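Local coordinates for NAD-dependent benzaldehyde dehydrogenase (Legionella pneumophila, PDB 3RHE), which is of uncertain activity, described as an NAD-dependent benzaldehyde dehydrogenase but belonging to the glyoxalase/bleomycin resistance (VOC) superfamily, at residues S35-V43 / L50-I58; E70-V81 / H116-K124. All coordinates share one frame; numbering follows the deposited sequence.

Contact 1 of 2, residues S35-V43 / L50-I58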
# COMPACT_ATOMS: atom_id res chain seq x y z
N SER A 35 -9.58 -3.13 -10.75
CA SER A 35 -10.41 -2.10 -10.14
C SER A 35 -11.56 -2.70 -9.32
O SER A 35 -11.99 -3.83 -9.57
CB SER A 35 -10.95 -1.13 -11.20
OG SER A 35 -11.86 -1.77 -12.07
N SER A 36 -12.01 -1.94 -8.33
CA SER A 36 -13.08 -2.37 -7.43
C SER A 36 -13.58 -1.14 -6.69
O SER A 36 -12.96 -0.09 -6.76
CB SER A 36 -12.57 -3.43 -6.45
OG SER A 36 -11.86 -2.84 -5.38
N PRO A 37 -14.71 -1.27 -5.98
CA PRO A 37 -15.23 -0.10 -5.26
C PRO A 37 -14.24 0.44 -4.21
O PRO A 37 -14.34 1.61 -3.83
CB PRO A 37 -16.49 -0.65 -4.57
CG PRO A 37 -16.88 -1.85 -5.38
CD PRO A 37 -15.59 -2.44 -5.87
N THR A 38 -13.31 -0.39 -3.78
CA THR A 38 -12.39 -0.00 -2.70
C THR A 38 -10.93 0.19 -3.14
O THR A 38 -10.14 0.77 -2.40
CB THR A 38 -12.44 -1.02 -1.53
OG1 THR A 38 -11.69 -0.51 -0.43
CG2 THR A 38 -11.86 -2.35 -1.94
N PHE A 39 -10.57 -0.28 -4.33
CA PHE A 39 -9.17 -0.27 -4.74
C PHE A 39 -9.02 -0.34 -6.26
O PHE A 39 -9.76 -1.06 -6.92
CB PHE A 39 -8.43 -1.45 -4.09
CG PHE A 39 -6.94 -1.44 -4.32
CD1 PHE A 39 -6.36 -2.27 -5.26
CD2 PHE A 39 -6.11 -0.59 -3.58
CE1 PHE A 39 -5.00 -2.26 -5.47
CE2 PHE A 39 -4.74 -0.58 -3.79
CZ PHE A 39 -4.18 -1.41 -4.73
N ALA A 40 -8.07 0.42 -6.80
CA ALA A 40 -7.69 0.26 -8.20
C ALA A 40 -6.17 0.25 -8.30
O ALA A 40 -5.48 0.89 -7.50
CB ALA A 40 -8.30 1.35 -9.07
N MSE A 41 -5.65 -0.50 -9.26
CA MSE A 41 -4.21 -0.53 -9.47
C MSE A 41 -3.81 -0.27 -10.91
O MSE A 41 -4.36 -0.89 -11.83
CB MSE A 41 -3.62 -1.86 -9.02
CG MSE A 41 -2.15 -1.95 -9.41
SE MSE A 41 -1.10 -3.05 -8.25
CE MSE A 41 -1.81 -4.78 -8.80
N PHE A 42 -2.85 0.62 -11.09
CA PHE A 42 -2.27 0.92 -12.40
C PHE A 42 -0.82 0.48 -12.43
O PHE A 42 -0.08 0.65 -11.45
CB PHE A 42 -2.36 2.42 -12.75
CG PHE A 42 -3.76 2.91 -12.98
CD1 PHE A 42 -4.56 3.30 -11.92
CD2 PHE A 42 -4.27 3.00 -14.26
CE1 PHE A 42 -5.84 3.77 -12.12
CE2 PHE A 42 -5.56 3.47 -14.48
CZ PHE A 42 -6.35 3.85 -13.41
N VAL A 43 -0.41 -0.09 -13.55
CA VAL A 43 0.97 -0.48 -13.72
C VAL A 43 1.55 0.22 -14.94
O VAL A 43 1.02 0.09 -16.04
CB VAL A 43 1.09 -2.00 -13.87
CG1 VAL A 43 2.51 -2.38 -14.22
CG2 VAL A 43 0.64 -2.69 -12.60
N LEU A 50 0.97 1.84 -9.15
CA LEU A 50 0.22 2.84 -8.39
C LEU A 50 -1.15 2.31 -7.97
O LEU A 50 -1.98 1.93 -8.82
CB LEU A 50 0.05 4.13 -9.21
CG LEU A 50 -0.89 5.19 -8.62
CD1 LEU A 50 -0.26 5.85 -7.40
CD2 LEU A 50 -1.23 6.25 -9.68
N GLY A 51 -1.36 2.25 -6.65
CA GLY A 51 -2.63 1.85 -6.09
C GLY A 51 -3.45 3.01 -5.54
O GLY A 51 -2.94 3.93 -4.88
N LEU A 52 -4.75 2.96 -5.81
CA LEU A 52 -5.70 3.94 -5.29
C LEU A 52 -6.62 3.21 -4.30
O LEU A 52 -7.40 2.35 -4.69
CB LEU A 52 -6.51 4.54 -6.43
CG LEU A 52 -5.69 5.06 -7.62
CD1 LEU A 52 -6.61 5.41 -8.81
CD2 LEU A 52 -4.82 6.27 -7.22
N TRP A 53 -6.54 3.60 -3.03
CA TRP A 53 -7.15 2.86 -1.94
C TRP A 53 -8.12 3.74 -1.13
O TRP A 53 -7.75 4.81 -0.64
CB TRP A 53 -6.02 2.30 -1.06
CG TRP A 53 -6.37 1.17 -0.13
CD1 TRP A 53 -7.50 0.39 -0.15
CD2 TRP A 53 -5.55 0.67 0.93
NE1 TRP A 53 -7.44 -0.55 0.87
CE2 TRP A 53 -6.25 -0.40 1.54
CE3 TRP A 53 -4.29 1.04 1.44
CZ2 TRP A 53 -5.73 -1.11 2.63
CZ3 TRP A 53 -3.78 0.33 2.53
CH2 TRP A 53 -4.50 -0.73 3.11
N ALA A 54 -9.37 3.28 -1.02
CA ALA A 54 -10.40 4.04 -0.30
C ALA A 54 -9.94 4.42 1.11
O ALA A 54 -9.60 3.57 1.92
CB ALA A 54 -11.73 3.27 -0.25
N GLN A 55 -9.97 5.72 1.37
CA GLN A 55 -9.46 6.29 2.62
C GLN A 55 -10.10 5.64 3.84
O GLN A 55 -9.46 5.45 4.87
CB GLN A 55 -9.72 7.80 2.62
CG GLN A 55 -8.88 8.60 3.60
CD GLN A 55 -9.03 10.10 3.40
OE1 GLN A 55 -8.40 10.90 4.10
NE2 GLN A 55 -9.86 10.49 2.43
N GLU A 56 -11.37 5.28 3.71
CA GLU A 56 -12.13 4.71 4.82
C GLU A 56 -11.67 3.30 5.16
O GLU A 56 -11.94 2.79 6.24
CB GLU A 56 -13.63 4.73 4.49
CG GLU A 56 -13.96 4.34 3.04
CD GLU A 56 -14.00 5.54 2.08
OE1 GLU A 56 -15.10 6.05 1.81
OE2 GLU A 56 -12.93 5.96 1.59
N GLU A 57 -10.96 2.66 4.23
CA GLU A 57 -10.47 1.30 4.43
C GLU A 57 -9.10 1.20 5.10
O GLU A 57 -8.66 0.11 5.47
CB GLU A 57 -10.42 0.57 3.10
CG GLU A 57 -11.77 0.48 2.41
CD GLU A 57 -12.70 -0.48 3.12
OE1 GLU A 57 -12.28 -1.63 3.35
OE2 GLU A 57 -13.84 -0.08 3.47
N ILE A 58 -8.41 2.32 5.25
CA ILE A 58 -7.02 2.24 5.71
C ILE A 58 -6.90 1.92 7.19
O ILE A 58 -7.64 2.45 8.02
CB ILE A 58 -6.25 3.54 5.47
CG1 ILE A 58 -6.52 4.10 4.08
CG2 ILE A 58 -4.77 3.31 5.71
CD1 ILE A 58 -6.22 3.14 2.97
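An antiparallel beta hairpin, strand 39-43 against strand 49-54, forms this contact near one edge of the curved sheet, with the short strand 34-35 beyond it. Phe-42 and Leu-50 exchange two backbone hydrogen bonds, as do Ala-40 and Leu-52; beyond them Ala-54 N donates to Thr-38 O at 3.0 Å, holding the second strand to the residue just ahead of strand 39-43. Phe-39 and Trp-53 face each other in a non-hydrogen-bonded pair. With CG trans to the backbone N (chi1 -173°), the phenyl ring of Phe-39 lies close over Gly-51, which has no side chain to hold it off, CZ 3.9 Å from Gly-51 CA. Its edge meets the face of the indole in an offset edge-to-face pair, the planes at 86° and Phe-39 CD2 3.8 Å from Trp-53 CD1. This hairpin supplies the last two strands of the first beta-alpha-beta-beta-beta module of the vicinal oxygen chelate (VOC) fold, whose helix is 17-28. Toward that helix the hairpin carries Ala-40, Phe-42, Leu-50 and Leu-52: Leu-52 CD1 reaches the edge of the Phe-42 ring, 3.8 Å from CE1, and both side chains touch Tyr-24. Small Ala-40 leaves the bulk on this face to its larger neighbours. Ahead of strand 39-43, Ser-36 OG accepts from Thr-38 N, an ST turn, and also donates to Phe-39 O, bracing the bend.

Contact 2 of 2, residues E70-V81 / H116-K124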
# COMPACT_ATOMS: atom_id res chain seq x y z
N GLU A 70 1.23 5.95 1.00
CA GLU A 70 2.23 5.05 1.58
C GLU A 70 3.16 4.60 0.47
O GLU A 70 2.76 4.49 -0.68
CB GLU A 70 1.59 3.78 2.18
CG GLU A 70 0.41 3.98 3.11
CD GLU A 70 -0.22 2.64 3.50
OE1 GLU A 70 0.23 1.61 2.95
OE2 GLU A 70 -1.16 2.60 4.32
N LEU A 71 4.41 4.32 0.83
CA LEU A 71 5.30 3.61 -0.05
C LEU A 71 5.27 2.19 0.47
O LEU A 71 5.56 1.95 1.64
CB LEU A 71 6.72 4.15 0.07
CG LEU A 71 7.72 4.11 -1.10
CD1 LEU A 71 9.07 3.62 -0.59
CD2 LEU A 71 7.28 3.29 -2.32
N SER A 72 4.89 1.24 -0.37
CA SER A 72 4.71 -0.13 0.11
C SER A 72 5.57 -1.14 -0.65
O SER A 72 5.96 -0.91 -1.80
CB SER A 72 3.23 -0.55 0.09
OG SER A 72 2.81 -0.94 -1.21
N PHE A 73 5.85 -2.25 0.03
CA PHE A 73 6.76 -3.28 -0.44
C PHE A 73 6.02 -4.61 -0.36
O PHE A 73 5.73 -5.08 0.73
CB PHE A 73 7.99 -3.40 0.48
CG PHE A 73 8.68 -2.09 0.78
CD1 PHE A 73 9.94 -1.81 0.25
CD2 PHE A 73 8.10 -1.15 1.63
CE1 PHE A 73 10.58 -0.62 0.53
CE2 PHE A 73 8.74 0.04 1.91
CZ PHE A 73 9.99 0.31 1.37
N GLN A 74 5.72 -5.21 -1.51
CA GLN A 74 5.03 -6.50 -1.55
C GLN A 74 6.06 -7.63 -1.45
O GLN A 74 7.04 -7.65 -2.21
CB GLN A 74 4.20 -6.64 -2.82
CG GLN A 74 3.30 -7.87 -2.81
CD GLN A 74 2.52 -8.06 -4.10
OE1 GLN A 74 2.40 -7.14 -4.91
NE2 GLN A 74 1.98 -9.26 -4.29
N VAL A 75 5.85 -8.55 -0.51
CA VAL A 75 6.79 -9.67 -0.35
C VAL A 75 6.10 -11.02 -0.53
O VAL A 75 4.87 -11.10 -0.61
CB VAL A 75 7.56 -9.62 1.01
CG1 VAL A 75 8.35 -8.34 1.10
CG2 VAL A 75 6.61 -9.74 2.19
N ASN A 76 6.91 -12.07 -0.57
CA ASN A 76 6.47 -13.39 -1.01
C ASN A 76 5.59 -14.19 -0.03
O ASN A 76 4.78 -15.03 -0.45
CB ASN A 76 7.69 -14.22 -1.44
CG ASN A 76 8.49 -14.76 -0.25
OD1 ASN A 76 9.37 -14.08 0.30
ND2 ASN A 76 8.19 -15.99 0.13
N SER A 77 5.73 -13.95 1.27
CA SER A 77 5.03 -14.78 2.24
C SER A 77 4.86 -14.08 3.57
O SER A 77 5.53 -13.07 3.83
CB SER A 77 5.79 -16.09 2.47
OG SER A 77 7.09 -15.81 2.98
N ASN A 78 4.00 -14.63 4.42
CA ASN A 78 3.80 -14.10 5.76
C ASN A 78 5.08 -14.17 6.57
O ASN A 78 5.38 -13.28 7.36
CB ASN A 78 2.67 -14.85 6.47
CG ASN A 78 1.30 -14.51 5.91
OD1 ASN A 78 1.18 -13.84 4.89
ND2 ASN A 78 0.25 -14.99 6.58
N GLU A 79 5.83 -15.26 6.38
CA GLU A 79 7.13 -15.41 7.03
C GLU A 79 8.10 -14.30 6.63
O GLU A 79 8.82 -13.79 7.46
CB GLU A 79 7.73 -16.79 6.72
CG GLU A 79 7.01 -17.96 7.41
CD GLU A 79 5.77 -18.46 6.66
OE1 GLU A 79 5.47 -17.99 5.53
OE2 GLU A 79 5.08 -19.34 7.22
N MSE A 80 8.12 -13.93 5.35
CA MSE A 80 8.98 -12.82 4.94
C MSE A 80 8.53 -11.51 5.59
O MSE A 80 9.35 -10.69 6.00
CB MSE A 80 9.04 -12.68 3.41
CG MSE A 80 9.96 -11.56 2.95
SE MSE A 80 11.78 -11.79 3.63
CE MSE A 80 12.61 -12.61 2.08
N VAL A 81 7.21 -11.30 5.68
CA VAL A 81 6.69 -10.14 6.42
C VAL A 81 7.21 -10.11 7.85
O VAL A 81 7.65 -9.08 8.33
CB VAL A 81 5.15 -10.14 6.47
CG1 VAL A 81 4.65 -9.02 7.38
CG2 VAL A 81 4.57 -10.02 5.08
N HIS A 116 6.23 9.74 6.77
CA HIS A 116 5.81 9.02 5.57
C HIS A 116 5.63 7.55 5.94
O HIS A 116 6.52 6.93 6.53
CB HIS A 116 6.83 9.17 4.44
CG HIS A 116 7.10 10.60 4.07
ND1 HIS A 116 6.15 11.42 3.50
CD2 HIS A 116 8.22 11.35 4.18
CE1 HIS A 116 6.66 12.62 3.29
NE2 HIS A 116 7.92 12.60 3.69
N ARG A 117 4.46 6.99 5.62
CA ARG A 117 4.17 5.59 5.93
C ARG A 117 4.84 4.62 4.94
O ARG A 117 4.86 4.83 3.72
CB ARG A 117 2.67 5.33 5.99
CG ARG A 117 1.95 6.01 7.15
CD ARG A 117 0.44 5.84 7.03
NE ARG A 117 -0.27 6.31 8.22
CZ ARG A 117 -1.54 6.02 8.49
NH1 ARG A 117 -2.25 5.25 7.66
NH2 ARG A 117 -2.09 6.49 9.60
N LEU A 118 5.36 3.54 5.51
CA LEU A 118 6.09 2.53 4.77
C LEU A 118 5.45 1.19 5.12
O LEU A 118 5.49 0.77 6.27
CB LEU A 118 7.55 2.53 5.23
CG LEU A 118 8.31 3.86 5.12
CD1 LEU A 118 9.71 3.72 5.68
CD2 LEU A 118 8.40 4.30 3.67
N ARG A 119 4.85 0.53 4.14
CA ARG A 119 4.10 -0.68 4.43
C ARG A 119 4.73 -1.92 3.82
O ARG A 119 5.13 -1.92 2.65
CB ARG A 119 2.64 -0.56 3.97
CG ARG A 119 1.84 -1.86 4.10
CD ARG A 119 0.43 -1.75 3.50
NE ARG A 119 -0.36 -0.68 4.12
CZ ARG A 119 -1.05 -0.81 5.24
NH1 ARG A 119 -1.06 -1.96 5.90
NH2 ARG A 119 -1.74 0.22 5.71
N ILE A 120 4.81 -2.98 4.61
CA ILE A 120 5.20 -4.30 4.12
C ILE A 120 3.92 -5.14 4.07
O ILE A 120 3.14 -5.14 5.02
CB ILE A 120 6.20 -5.00 5.10
CG1 ILE A 120 7.47 -4.16 5.35
CG2 ILE A 120 6.57 -6.40 4.59
CD1 ILE A 120 8.31 -3.91 4.15
N PHE A 121 3.70 -5.87 2.99
CA PHE A 121 2.54 -6.76 2.94
C PHE A 121 2.78 -7.98 2.08
O PHE A 121 3.57 -7.95 1.13
CB PHE A 121 1.28 -6.03 2.46
CG PHE A 121 1.32 -5.67 1.00
CD1 PHE A 121 0.66 -6.44 0.05
CD2 PHE A 121 2.03 -4.55 0.56
CE1 PHE A 121 0.71 -6.11 -1.30
CE2 PHE A 121 2.09 -4.22 -0.79
CZ PHE A 121 1.41 -5.00 -1.72
N CYS A 122 2.11 -9.07 2.44
CA CYS A 122 1.99 -10.25 1.60
C CYS A 122 0.50 -10.44 1.31
O CYS A 122 -0.31 -10.50 2.24
CB CYS A 122 2.52 -11.48 2.34
SG CYS A 122 2.29 -13.01 1.40
N LEU A 123 0.14 -10.55 0.04
CA LEU A 123 -1.27 -10.73 -0.32
C LEU A 123 -1.77 -12.15 -0.03
O LEU A 123 -1.03 -13.11 -0.24
CB LEU A 123 -1.49 -10.43 -1.81
CG LEU A 123 -1.23 -8.99 -2.23
CD1 LEU A 123 -1.44 -8.82 -3.73
CD2 LEU A 123 -2.14 -8.06 -1.45
N LYS A 124 -3.02 -12.27 0.42
CA LYS A 124 -3.65 -13.58 0.53
C LYS A 124 -3.55 -14.32 -0.80
O LYS A 124 -3.67 -13.70 -1.85
CB LYS A 124 -5.12 -13.45 0.92
CG LYS A 124 -5.39 -13.34 2.42
CD LYS A 124 -6.89 -13.46 2.70
CE LYS A 124 -7.23 -13.10 4.13
NZ LYS A 124 -6.60 -14.02 5.12
O HOH W 1 2.37 -10.96 -1.91
O HOH W 2 -0.93 -13.40 3.42
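Glu-70 and Arg-119 reach each other diagonally across the two strands because Glu-70 runs out extended (chi2 173°) while Arg-119 bends at chi3 (-59°), turning its guanidinium side-on to the carboxylate. Arg-119 NE bonds Glu-70 OE1 at 2.6 Å and NH2 bonds OE2 at 2.8 Å, both on the syn sides, the planes nearly coplanar at 27°. Tyr-13 OH also binds Glu-70 OE2, and Arg-119 has further partners in Glu-59 O and Thr-107 OG1. Between the backbones five hydrogen bonds run from Leu-71 N to Arg-117 O through to Val-75 N to Phe-121 O. Strands 69-74 and 117-123 are the first and last of the second beta-alpha-beta-beta-beta module of the VOC fold, paired in parallel, with helix 78-90 on one face. There Ile-120 CD1 packs against Phe-73 CB at 3.7 Å, and Ile-120 CG2 faces the CG2 methyls of Val-75 and Val-81. Ser-77 is the helix N-cap, its OG accepting from Met-80 N. On the other face Gln-74 CA sits over the Phe-121 ring, 4.0 Å from the centroid, in a CH-pi contact; Ser-72 OG, hydrogen-bonded to Leu-9 O, meets the ring edge. One water accepts from Gln-74 NE2 and Leu-123 N and donates to Val-75 O, while Gln-74 OE1 bonds Arg-49. Arg-117, too far for a salt bridge, bonds Pro-60 O; Arg-119 alone takes both oxygens of buried Glu-70, fixing the carboxylate's rotation and probably offsetting its charge within the fold.

How the contacts relate
Contacts 1 and 2 lie on opposite sides of the chain's centre, about 16 Å apart between centres, yet belong to one sheet, with strand 8-14 between strands 49-54 and 69-74. Each mixes buried residues with more open ones. Contact 1 is a local hairpin whose apolar face packs on helix 17-28; contact 2 pairs strands distant in sequence, and its apolar face packs on helix 78-90. Their opposite faces differ more: aromatic rings dominate in contact 1, whereas contact 2 adds a buried ion pair. The two meet where Trp-53 CZ3 lies 3.8 Å from Arg-119 NH2, and Ile-58 packs against Glu-70 and Arg-117, placing apolar groups from contact 1 beside the charges of contact 2.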